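Local coordinates for flavodoxin, WrbA-like protein (Agrobacterium tumefaciens, PDB 3D7N), which probably binds FMN and passes electrons from NAD(P)H to quinones, as flavodoxin-like proteins of the WrbA family do, at residues T9-H14 / A26-A31; A55-F60 / A178-V183; F60-Y65 / L108-Y113; K75-S80 / V115-Q120. All blocks are in the same frame, centred on the assembly; numbering follows the deposited sequence.

Overall arrangement
All four contacts are buried, and contacts 1 to 3 rest on the central sheet of a flavodoxin-like fold. Contacts 1 and 2 lie on one face of it, where helices 19-31 and 167-186 cover neighbouring strands 9-13 and 57-65; their centres are about 8 Å apart, and both are made mainly of aliphatic groups. Contact 3 uses the later part of strand 57-65 and helix 104-120, about 17 Å from contact 2 between centres, and is the polar one, with a threonine-threonine hydrogen bond. Contact 4 pairs helix 104-120 with helix 71-79, with Phe60 touching both helices. Segments of contacts 2, 3 and 4 also meet other subunits, whereas those of contact 1 do not.

Contact 1: residues T9-H14 / A26-A31; sequences TVVVYH and AVAEGA
Val11 meets Val27 and Ala28 through a single methyl, CG2. This group lies 4.0 Å from CG1 of Val27, and the two valine side chains cross at a slant. Val11 CG2 is equally close to the helix backbone, 4.0 Å from the N of Ala28. In Val27 the touching branch, CG1, is anti to the backbone N (chi1 176°), and it also packs on Ile59 of strand 57-65. One turn farther along the helix, Ala31 offers its CB to Thr9 CG2 at 3.9 Å. Thr9 turns its methyl to the helix by setting CG2 anti to its own N and OG1 anti to the carbonyl carbon (chi1 -56°). Behind these groups, strand 9-13 is held by backbone hydrogen bonds from Thr9 and Val11 to strand 34-37 and from Val10 to strand 57-65. The strand and the helix run almost exactly antiparallel, at 175°, with their axes 8.7 Å apart, as expected for the first beta-alpha-beta crossover of a flavodoxin-like fold, formed by strand 9-13, helix 19-31 and strand 34-37. Helix 167-186 packs alongside, with Ala173 against Val27 and Ala181 against Thr9. Because the contact is made almost wholly by aliphatic carbons, the fit depends on shape and on exclusion of water, with no directional bond between strand and helix.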
loop_
_atom_site.group_PDB
_atom_site.type_symbol
_atom_site.label_atom_id
_atom_site.label_comp_id
_atom_site.label_asym_id
_atom_site.label_seq_id
_atom_site.Cartn_x
_atom_site.Cartn_y
_atom_site.Cartn_z
ATOM N N THR A 9 2.936 19.649 20.655
ATOM C CA THR A 9 3.021 18.387 19.950
ATOM C C THR A 9 2.813 17.268 20.948
ATOM O O THR A 9 3.305 17.326 22.047
ATOM C CB THR A 9 4.371 18.243 19.256
ATOM O OG1 THR A 9 4.544 19.371 18.403
ATOM C CG2 THR A 9 4.453 16.916 18.379
ATOM N N VAL A 10 2.040 16.261 20.573
ATOM C CA VAL A 10 1.871 15.078 21.397
ATOM C C VAL A 10 2.409 13.868 20.666
ATOM O O VAL A 10 2.104 13.671 19.488
ATOM C CB VAL A 10 0.377 14.862 21.727
ATOM C CG1 VAL A 10 0.117 13.423 22.192
ATOM C CG2 VAL A 10 -0.088 15.896 22.773
ATOM N N VAL A 11 3.236 13.072 21.334
ATOM C CA VAL A 11 3.629 11.771 20.806
ATOM C C VAL A 11 2.750 10.718 21.514
ATOM O O VAL A 11 2.786 10.596 22.780
ATOM C CB VAL A 11 5.121 11.498 21.016
ATOM C CG1 VAL A 11 5.438 10.054 20.691
ATOM C CG2 VAL A 11 5.958 12.473 20.193
ATOM N N VAL A 12 1.926 10.013 20.714
ATOM C CA VAL A 12 1.026 8.951 21.210
ATOM C C VAL A 12 1.518 7.653 20.573
ATOM O O VAL A 12 1.660 7.564 19.342
ATOM C CB VAL A 12 -0.486 9.235 20.877
ATOM C CG1 VAL A 12 -0.733 9.306 19.341
ATOM C CG2 VAL A 12 -1.399 8.210 21.554
ATOM N N TYR A 13 1.866 6.671 21.397
ATOM C CA TYR A 13 2.604 5.515 20.884
ATOM C C TYR A 13 2.283 4.241 21.640
ATOM O O TYR A 13 1.924 4.258 22.827
ATOM C CB TYR A 13 4.133 5.772 21.005
ATOM C CG TYR A 13 4.611 5.761 22.448
ATOM C CD1 TYR A 13 5.190 4.621 23.007
ATOM C CD2 TYR A 13 4.413 6.865 23.277
ATOM C CE1 TYR A 13 5.565 4.581 24.377
ATOM C CE2 TYR A 13 4.814 6.841 24.650
ATOM C CZ TYR A 13 5.386 5.695 25.176
ATOM O OH TYR A 13 5.762 5.654 26.506
ATOM N N HIS A 14 2.493 3.129 20.959
ATOM C CA HIS A 14 2.509 1.827 21.617
ATOM C C HIS A 14 3.923 1.237 21.520
ATOM O O HIS A 14 4.555 1.350 20.474
ATOM C CB HIS A 14 1.446 0.877 20.996
ATOM C CG HIS A 14 1.538 -0.514 21.516
ATOM N ND1 HIS A 14 2.053 -1.550 20.768
ATOM C CD2 HIS A 14 1.277 -1.029 22.744
ATOM C CE1 HIS A 14 2.069 -2.654 21.501
ATOM N NE2 HIS A 14 1.611 -2.362 22.706
ATOM N N ALA A 26 12.907 9.906 21.759
ATOM C CA ALA A 26 13.710 10.658 20.800
ATOM C C ALA A 26 12.898 11.697 19.983
ATOM O O ALA A 26 13.318 12.869 19.839
ATOM C CB ALA A 26 14.457 9.673 19.879
ATOM N N VAL A 27 11.740 11.285 19.472
ATOM C CA VAL A 27 10.851 12.178 18.744
ATOM C C VAL A 27 10.299 13.240 19.703
ATOM O O VAL A 27 10.364 14.419 19.394
ATOM C CB VAL A 27 9.704 11.381 18.020
ATOM C CG1 VAL A 27 8.665 12.324 17.299
ATOM C CG2 VAL A 27 10.312 10.339 17.057
ATOM N N ALA A 28 9.836 12.839 20.890
ATOM C CA ALA A 28 9.414 13.787 21.925
ATOM C C ALA A 28 10.489 14.853 22.236
ATOM O O ALA A 28 10.205 16.034 22.296
ATOM C CB ALA A 28 9.018 13.040 23.178
ATOM N N GLU A 29 11.734 14.427 22.435
ATOM C CA GLU A 29 12.871 15.336 22.610
ATOM C C GLU A 29 13.013 16.356 21.480
ATOM O O GLU A 29 13.168 17.537 21.739
ATOM C CB GLU A 29 14.159 14.513 22.743
ATOM C CG GLU A 29 15.433 15.291 22.949
ATOM C CD GLU A 29 16.596 14.370 23.252
ATOM O OE1 GLU A 29 16.335 13.231 23.676
ATOM O OE2 GLU A 29 17.765 14.771 23.070
ATOM N N GLY A 30 12.958 15.915 20.227
ATOM C CA GLY A 30 13.082 16.838 19.100
ATOM C C GLY A 30 11.954 17.849 18.992
ATOM O O GLY A 30 12.190 19.046 18.703
ATOM N N ALA A 31 10.721 17.355 19.189
ATOM C CA ALA A 31 9.497 18.190 19.115
ATOM C C ALA A 31 9.198 18.901 20.436
ATOM O O ALA A 31 8.240 19.686 20.510
ATOM C CB ALA A 31 8.321 17.350 18.764
#

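Contact 2: residues A55-F60 / A178-V183; sequences ADAIIF and ARVANV
Val180 holds CG1 anti to its backbone N (chi1 175°), and this rotation turns the branch onto Ala57 and Ile59 of the strand. Ile59 answers with an outstretched chain: CG1 stands anti to the carbonyl carbon and CD1 continues fully extended (chi2 180°), which carries the terminal methyl out to the helix. The two side chains reach toward each other tip to tip. Ile59 CD1 comes to rest 3.7 Å from the branching carbon CB of Val180. It is about equally close to the valine methyls, 3.8 Å from both Val180 CG1 and Val180 CG2, so it lies over the face made by CB and the two methyls. Two residues back along the strand, Ala57 CB touches Val180 CG1 at 3.7 Å. Its small side chain is consistent with the close approach of the backbones, with the CA atoms of Ala57 and Ala181 6.9 Å apart. In the flavodoxin-like fold this is the packing of the C-terminal helix, 167-186, across the parallel core of the sheet, joining parts of the chain more than a hundred residues apart. Val180 also rests on Val93 and Val126 of other strands, and Ile59 on Thr9 and Phe97, so the packing continues over neighbouring strands. On the next flank of the helix, Arg179 forms a salt bridge with Asp91 and a hydrogen bond with the carbonyl of Gly122, both of the second subunit.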
loop_
_atom_site.group_PDB
_atom_site.type_symbol
_atom_site.label_atom_id
_atom_site.label_comp_id
_atom_site.label_asym_id
_atom_site.label_seq_id
_atom_site.Cartn_x
_atom_site.Cartn_y
_atom_site.Cartn_z
ATOM N N ALA A 55 -3.767 19.153 20.990
ATOM C CA ALA A 55 -2.441 19.244 20.321
ATOM C C ALA A 55 -2.539 20.028 19.018
ATOM O O ALA A 55 -3.586 19.970 18.339
ATOM C CB ALA A 55 -1.846 17.861 20.070
ATOM N N ASP A 56 -1.480 20.790 18.710
ATOM C CA ASP A 56 -1.259 21.314 17.348
ATOM C C ASP A 56 -0.685 20.259 16.357
ATOM O O ASP A 56 -0.837 20.415 15.148
ATOM C CB ASP A 56 -0.321 22.514 17.367
ATOM C CG ASP A 56 -0.893 23.677 18.114
ATOM O OD1 ASP A 56 -2.028 24.095 17.804
ATOM O OD2 ASP A 56 -0.178 24.184 18.996
ATOM N N ALA A 57 -0.006 19.234 16.895
ATOM C CA ALA A 57 0.608 18.162 16.125
ATOM C C ALA A 57 0.480 16.870 16.919
ATOM O O ALA A 57 0.606 16.891 18.128
ATOM C CB ALA A 57 2.063 18.442 15.810
ATOM N N ILE A 58 0.168 15.783 16.204
ATOM C CA ILE A 58 0.020 14.412 16.748
ATOM C C ILE A 58 0.956 13.537 15.957
ATOM O O ILE A 58 0.886 13.492 14.722
ATOM C CB ILE A 58 -1.424 13.839 16.615
ATOM C CG1 ILE A 58 -2.418 14.748 17.347
ATOM C CG2 ILE A 58 -1.495 12.437 17.181
ATOM C CD1 ILE A 58 -3.914 14.437 17.078
ATOM N N ILE A 59 1.875 12.908 16.674
ATOM C CA ILE A 59 2.822 12.004 16.069
ATOM C C ILE A 59 2.527 10.609 16.615
ATOM O O ILE A 59 2.573 10.377 17.798
ATOM C CB ILE A 59 4.289 12.397 16.343
ATOM C CG1 ILE A 59 4.534 13.873 15.994
ATOM C CG2 ILE A 59 5.258 11.478 15.558
ATOM C CD1 ILE A 59 6.033 14.353 16.258
ATOM N N PHE A 60 2.220 9.708 15.705
ATOM C CA PHE A 60 1.865 8.341 15.994
ATOM C C PHE A 60 3.099 7.418 16.035
ATOM O O PHE A 60 3.887 7.395 15.114
ATOM C CB PHE A 60 0.983 7.828 14.851
ATOM C CG PHE A 60 -0.384 8.523 14.710
ATOM C CD1 PHE A 60 -1.214 8.693 15.766
ATOM C CD2 PHE A 60 -0.837 8.924 13.467
ATOM C CE1 PHE A 60 -2.469 9.303 15.595
ATOM C CE2 PHE A 60 -2.075 9.483 13.291
ATOM C CZ PHE A 60 -2.890 9.678 14.347
ATOM N N ALA A 178 11.619 17.498 15.773
ATOM C CA ALA A 178 11.853 18.948 15.632
ATOM C C ALA A 178 11.209 19.466 14.326
ATOM O O ALA A 178 10.670 20.565 14.278
ATOM C CB ALA A 178 13.376 19.275 15.705
ATOM N N ARG A 179 11.210 18.644 13.279
ATOM C CA ARG A 179 10.674 19.076 11.992
ATOM C C ARG A 179 9.142 19.148 12.029
ATOM O O ARG A 179 8.522 20.023 11.404
ATOM C CB ARG A 179 11.163 18.133 10.903
ATOM C CG ARG A 179 10.606 18.407 9.528
ATOM C CD ARG A 179 11.093 17.366 8.579
ATOM N NE ARG A 179 10.333 17.259 7.332
ATOM C CZ ARG A 179 10.454 18.078 6.286
ATOM N NH1 ARG A 179 9.783 17.838 5.167
ATOM N NH2 ARG A 179 11.241 19.127 6.335
ATOM N N VAL A 180 8.523 18.250 12.788
ATOM C CA VAL A 180 7.062 18.274 12.941
ATOM C C VAL A 180 6.655 19.479 13.778
ATOM O O VAL A 180 5.723 20.186 13.411
ATOM C CB VAL A 180 6.479 16.975 13.619
ATOM C CG1 VAL A 180 4.944 17.140 13.849
ATOM C CG2 VAL A 180 6.803 15.706 12.794
ATOM N N ALA A 181 7.341 19.713 14.879
ATOM C CA ALA A 181 7.004 20.829 15.723
ATOM C C ALA A 181 7.135 22.077 14.910
ATOM O O ALA A 181 6.355 22.970 15.019
ATOM C CB ALA A 181 7.883 20.879 16.915
ATOM N N ASN A 182 8.123 22.118 14.057
ATOM C CA ASN A 182 8.321 23.291 13.271
ATOM C C ASN A 182 7.172 23.583 12.357
ATOM O O ASN A 182 6.767 24.705 12.227
ATOM C CB ASN A 182 9.588 23.185 12.469
ATOM C CG ASN A 182 10.116 24.532 12.068
ATOM O OD1 ASN A 182 10.241 24.831 10.891
ATOM N ND2 ASN A 182 10.434 25.359 13.054
ATOM N N VAL A 183 6.642 22.562 11.710
ATOM C CA VAL A 183 5.518 22.762 10.838
ATOM C C VAL A 183 4.309 23.130 11.645
ATOM O O VAL A 183 3.522 23.919 11.228
ATOM C CB VAL A 183 5.212 21.523 10.042
ATOM C CG1 VAL A 183 4.006 21.729 9.220
ATOM C CG2 VAL A 183 6.342 21.197 9.180
#

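Contact 3: residues F60-Y65 / L108-Y113; sequences FGTPTY and LNTLQY
Thr110 faces two threonines of the strand, its hydroxyl turned to Thr64 and its methyl chiefly to Thr62. With chi1 at -62° its OG1 stands anti to the carbonyl carbon and its CG2 anti to the backbone N. The hydroxyl meets Thr64 OG1 at 2.9 Å in a hydrogen bond whose donor may be either residue. Thr64 OG1 has a second partner in Thr98 OG1 of strand 93-100. On the other branch, CG2 of Thr110 lies 3.5 Å from CG2 of Thr62, the two side chains slanting past each other. Thr62 is turned differently: chi1 174° wedges its methyl between N and the carbonyl carbon and sends OG1 round to the carbonyl O of Pro63, 2.9 Å away and on a lone pair in the carbonyl plane. That hydroxyl also bonds Ser70 OG. The hydroxyls of Thr62 and Thr64 thus each have two partners, in a small group of threonines and a serine, while the methyls of Thr62 and Thr110 touch. Strand and helix cross at 139°, packing helix 104-120 on the sheet as in the alpha/beta sandwich of flavodoxin-like proteins.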
loop_
_atom_site.group_PDB
_atom_site.type_symbol
_atom_site.label_atom_id
_atom_site.label_comp_id
_atom_site.label_asym_id
_atom_site.label_seq_id
_atom_site.Cartn_x
_atom_site.Cartn_y
_atom_site.Cartn_z
ATOM N N PHE A 60 2.220 9.708 15.705
ATOM C CA PHE A 60 1.865 8.341 15.994
ATOM C C PHE A 60 3.099 7.418 16.035
ATOM O O PHE A 60 3.887 7.395 15.114
ATOM C CB PHE A 60 0.983 7.828 14.851
ATOM C CG PHE A 60 -0.384 8.523 14.710
ATOM C CD1 PHE A 60 -1.214 8.693 15.766
ATOM C CD2 PHE A 60 -0.837 8.924 13.467
ATOM C CE1 PHE A 60 -2.469 9.303 15.595
ATOM C CE2 PHE A 60 -2.075 9.483 13.291
ATOM C CZ PHE A 60 -2.890 9.678 14.347
ATOM N N GLY A 61 3.200 6.602 17.064
ATOM C CA GLY A 61 4.265 5.639 17.178
ATOM C C GLY A 61 3.789 4.203 17.306
ATOM O O GLY A 61 2.990 3.876 18.155
ATOM N N THR A 62 4.322 3.308 16.493
ATOM C CA THR A 62 3.968 1.891 16.684
ATOM C C THR A 62 5.036 0.974 16.148
ATOM O O THR A 62 5.716 1.325 15.186
ATOM C CB THR A 62 2.596 1.570 16.050
ATOM O OG1 THR A 62 2.347 0.162 16.136
ATOM C CG2 THR A 62 2.524 2.034 14.557
ATOM N N PRO A 63 5.202 -0.182 16.780
ATOM C CA PRO A 63 5.951 -1.309 16.226
ATOM C C PRO A 63 5.320 -1.793 14.940
ATOM O O PRO A 63 4.187 -1.509 14.730
ATOM C CB PRO A 63 5.821 -2.417 17.296
ATOM C CG PRO A 63 5.193 -1.799 18.494
ATOM C CD PRO A 63 4.685 -0.453 18.138
ATOM N N THR A 64 6.078 -2.498 14.106
ATOM C CA THR A 64 5.568 -3.169 12.939
ATOM C C THR A 64 5.643 -4.597 13.331
ATOM O O THR A 64 6.688 -5.074 13.739
ATOM C CB THR A 64 6.424 -2.939 11.711
ATOM O OG1 THR A 64 6.280 -1.580 11.299
ATOM C CG2 THR A 64 6.028 -3.910 10.502
ATOM N N TYR A 65 4.527 -5.266 13.271
ATOM C CA TYR A 65 4.433 -6.612 13.716
ATOM C C TYR A 65 3.533 -7.336 12.769
ATOM O O TYR A 65 2.481 -6.878 12.448
ATOM C CB TYR A 65 3.864 -6.620 15.111
ATOM C CG TYR A 65 4.064 -7.893 15.841
ATOM C CD1 TYR A 65 5.260 -8.186 16.436
ATOM C CD2 TYR A 65 3.058 -8.809 15.942
ATOM C CE1 TYR A 65 5.440 -9.357 17.110
ATOM C CE2 TYR A 65 3.225 -9.966 16.604
ATOM C CZ TYR A 65 4.414 -10.246 17.187
ATOM O OH TYR A 65 4.574 -11.417 17.850
ATOM N N LEU A 108 7.207 0.126 5.808
ATOM C CA LEU A 108 6.578 1.111 4.937
ATOM C C LEU A 108 5.065 0.933 5.010
ATOM O O LEU A 108 4.343 1.903 5.024
ATOM C CB LEU A 108 7.051 1.000 3.479
ATOM C CG LEU A 108 6.442 2.083 2.557
ATOM C CD1 LEU A 108 6.820 3.490 3.094
ATOM C CD2 LEU A 108 6.862 1.901 1.077
ATOM N N ASN A 109 4.594 -0.304 5.078
ATOM C CA ASN A 109 3.180 -0.535 5.237
ATOM C C ASN A 109 2.573 0.134 6.505
ATOM O O ASN A 109 1.494 0.683 6.461
ATOM C CB ASN A 109 2.878 -2.031 5.239
ATOM C CG ASN A 109 1.376 -2.304 5.137
ATOM O OD1 ASN A 109 0.746 -1.847 4.189
ATOM N ND2 ASN A 109 0.786 -2.999 6.141
ATOM N N THR A 110 3.264 0.021 7.613
ATOM C CA THR A 110 2.892 0.631 8.883
ATOM C C THR A 110 2.876 2.148 8.712
ATOM O O THR A 110 1.895 2.743 8.982
ATOM C CB THR A 110 3.833 0.203 10.003
ATOM O OG1 THR A 110 3.705 -1.206 10.131
ATOM C CG2 THR A 110 3.477 0.854 11.366
ATOM N N LEU A 111 3.889 2.713 8.076
ATOM C CA LEU A 111 3.946 4.152 7.891
ATOM C C LEU A 111 2.802 4.650 7.012
ATOM O O LEU A 111 2.205 5.705 7.325
ATOM C CB LEU A 111 5.311 4.592 7.354
ATOM C CG LEU A 111 6.465 4.365 8.346
ATOM C CD1 LEU A 111 7.812 4.780 7.742
ATOM C CD2 LEU A 111 6.090 5.075 9.672
ATOM N N GLN A 112 2.539 3.932 5.926
ATOM C CA GLN A 112 1.434 4.215 5.037
ATOM C C GLN A 112 0.097 4.146 5.697
ATOM O O GLN A 112 -0.748 4.969 5.365
ATOM C CB GLN A 112 1.464 3.321 3.821
ATOM C CG GLN A 112 2.602 3.671 2.931
ATOM C CD GLN A 112 2.406 3.294 1.500
ATOM O OE1 GLN A 112 2.526 2.135 1.145
ATOM N NE2 GLN A 112 2.119 4.311 0.642
ATOM N N TYR A 113 -0.103 3.245 6.678
ATOM C CA TYR A 113 -1.324 3.258 7.478
ATOM C C TYR A 113 -1.452 4.560 8.309
ATOM O O TYR A 113 -2.515 5.126 8.505
ATOM C CB TYR A 113 -1.453 2.041 8.419
ATOM C CG TYR A 113 -2.684 2.201 9.300
ATOM C CD1 TYR A 113 -2.587 2.548 10.627
ATOM C CD2 TYR A 113 -3.939 2.117 8.744
ATOM C CE1 TYR A 113 -3.764 2.740 11.426
ATOM C CE2 TYR A 113 -5.091 2.327 9.497
ATOM C CZ TYR A 113 -4.994 2.662 10.816
ATOM O OH TYR A 113 -6.142 2.884 11.488
#

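Contact 4: residues K75-S80 / V115-Q120; sequences KFADAS and VLLAGQ
Leu117 points its forked end at Ala77, and both of its methyls face the small residue. CD2 is the nearer, 3.8 Å from Ala77 CB, while CD1 lies 4.2 Å from the same CB. The leucine gets there by extending CG anti to its backbone N (chi1 -179°), which carries the fork away from helix 104-120 toward helix 71-79. CD1 also reaches past the alanine to Ser80, coming within 4.0 Å of Ser80 OG. That hydroxyl is turned back on the end of helix 71-79, which Ser80 follows: with chi1 at 78° it lies between the backbone N and carbonyl carbon, and it donates to the carbonyl O of Ala77 over 2.6 Å, on a lone pair in the carbonyl plane. A further hydrogen bond joins Ser80 OG to His121 NE2, just beyond the second segment, so the hydroxyl is occupied by polar partners and meets Leu117 merely by packing. Both helices belong to the helical layer of the flavodoxin-like fold that covers the sheet on the side away from helices 19-31 and 167-186, and the segments' CA atoms come nearest at Ala77 and Leu117, 7.3 Å apart. Phe60 of strand 57-65 lies against both Leu117 and Phe76, on the sheet side of the helix pair. From outside, Met66 of the third subunit packs on Leu117, and Asp78 OD2 is hydrogen-bonded to the N of Trp71 in that same subunit.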
loop_
_atom_site.group_PDB
_atom_site.type_symbol
_atom_site.label_atom_id
_atom_site.label_comp_id
_atom_site.label_asym_id
_atom_site.label_seq_id
_atom_site.Cartn_x
_atom_site.Cartn_y
_atom_site.Cartn_z
ATOM N N LYS A 75 -6.261 -0.760 17.659
ATOM C CA LYS A 75 -7.346 -0.555 18.646
ATOM C C LYS A 75 -7.487 0.906 19.084
ATOM O O LYS A 75 -8.588 1.411 19.309
ATOM C CB LYS A 75 -7.116 -1.412 19.891
ATOM C CG LYS A 75 -8.260 -1.309 20.920
ATOM C CD LYS A 75 -8.237 -2.474 21.881
ATOM C CE LYS A 75 -9.492 -2.558 22.739
ATOM N NZ LYS A 75 -9.324 -1.888 24.039
ATOM N N PHE A 76 -6.369 1.573 19.259
ATOM C CA PHE A 76 -6.397 2.997 19.532
ATOM C C PHE A 76 -6.884 3.790 18.319
ATOM O O PHE A 76 -7.670 4.754 18.485
ATOM C CB PHE A 76 -5.024 3.509 19.968
ATOM C CG PHE A 76 -4.791 4.923 19.613
ATOM C CD1 PHE A 76 -5.259 5.949 20.442
ATOM C CD2 PHE A 76 -4.105 5.253 18.442
ATOM C CE1 PHE A 76 -5.067 7.296 20.101
ATOM C CE2 PHE A 76 -3.890 6.595 18.093
ATOM C CZ PHE A 76 -4.394 7.619 18.905
ATOM N N ALA A 77 -6.419 3.411 17.116
ATOM C CA ALA A 77 -6.819 4.089 15.895
ATOM C C ALA A 77 -8.343 3.948 15.703
ATOM O O ALA A 77 -9.063 4.939 15.365
ATOM C CB ALA A 77 -6.060 3.497 14.672
ATOM N N ASP A 78 -8.827 2.708 15.916
ATOM C CA ASP A 78 -10.242 2.423 15.788
ATOM C C ASP A 78 -11.024 3.298 16.784
ATOM O O ASP A 78 -12.069 3.842 16.439
ATOM C CB ASP A 78 -10.535 0.919 15.942
ATOM C CG ASP A 78 -10.030 0.095 14.764
ATOM O OD1 ASP A 78 -9.552 0.688 13.761
ATOM O OD2 ASP A 78 -10.121 -1.165 14.799
ATOM N N ALA A 79 -10.496 3.464 17.997
ATOM C CA ALA A 79 -11.157 4.263 19.040
ATOM C C ALA A 79 -11.098 5.763 18.721
ATOM O O ALA A 79 -11.883 6.525 19.229
ATOM C CB ALA A 79 -10.539 3.989 20.419
ATOM N N SER A 80 -10.196 6.195 17.857
ATOM C CA SER A 80 -10.208 7.581 17.400
ATOM C C SER A 80 -11.355 7.830 16.413
ATOM O O SER A 80 -11.489 8.932 15.899
ATOM C CB SER A 80 -8.849 8.000 16.813
ATOM O OG SER A 80 -8.651 7.511 15.481
ATOM N N VAL A 115 -0.244 7.443 7.605
ATOM C CA VAL A 115 -0.661 8.483 6.704
ATOM C C VAL A 115 -2.188 8.455 6.423
ATOM O O VAL A 115 -2.846 9.502 6.429
ATOM C CB VAL A 115 0.096 8.373 5.362
ATOM C CG1 VAL A 115 -0.522 9.352 4.352
ATOM C CG2 VAL A 115 1.631 8.606 5.590
ATOM N N LEU A 116 -2.726 7.267 6.184
ATOM C CA LEU A 116 -4.167 7.083 6.006
ATOM C C LEU A 116 -4.976 7.538 7.229
ATOM O O LEU A 116 -5.995 8.162 7.072
ATOM C CB LEU A 116 -4.501 5.628 5.726
ATOM C CG LEU A 116 -4.057 5.038 4.396
ATOM C CD1 LEU A 116 -4.593 3.582 4.252
ATOM C CD2 LEU A 116 -4.538 5.889 3.217
ATOM N N LEU A 117 -4.489 7.239 8.421
ATOM C CA LEU A 117 -5.139 7.566 9.660
ATOM C C LEU A 117 -5.188 9.075 9.811
ATOM O O LEU A 117 -6.247 9.619 10.066
ATOM C CB LEU A 117 -4.388 6.927 10.824
ATOM C CG LEU A 117 -4.971 7.172 12.202
ATOM C CD1 LEU A 117 -6.518 6.838 12.221
ATOM C CD2 LEU A 117 -4.073 6.391 13.208
ATOM N N ALA A 118 -4.061 9.734 9.552
ATOM C CA ALA A 118 -3.967 11.213 9.466
ATOM C C ALA A 118 -4.877 11.804 8.418
ATOM O O ALA A 118 -5.502 12.795 8.669
ATOM C CB ALA A 118 -2.493 11.671 9.199
ATOM N N GLY A 119 -4.955 11.201 7.241
ATOM C CA GLY A 119 -5.819 11.685 6.159
ATOM C C GLY A 119 -7.294 11.562 6.520
ATOM O O GLY A 119 -8.109 12.462 6.313
ATOM N N GLN A 120 -7.633 10.433 7.079
ATOM C CA GLN A 120 -8.995 10.137 7.530
ATOM C C GLN A 120 -9.467 11.261 8.473
ATOM O O GLN A 120 -10.641 11.660 8.460
ATOM C CB GLN A 120 -8.909 8.826 8.307
ATOM C CG GLN A 120 -10.163 8.136 8.541
ATOM C CD GLN A 120 -10.315 6.889 7.715
ATOM O OE1 GLN A 120 -9.330 6.353 7.250
ATOM N NE2 GLN A 120 -11.588 6.440 7.496
#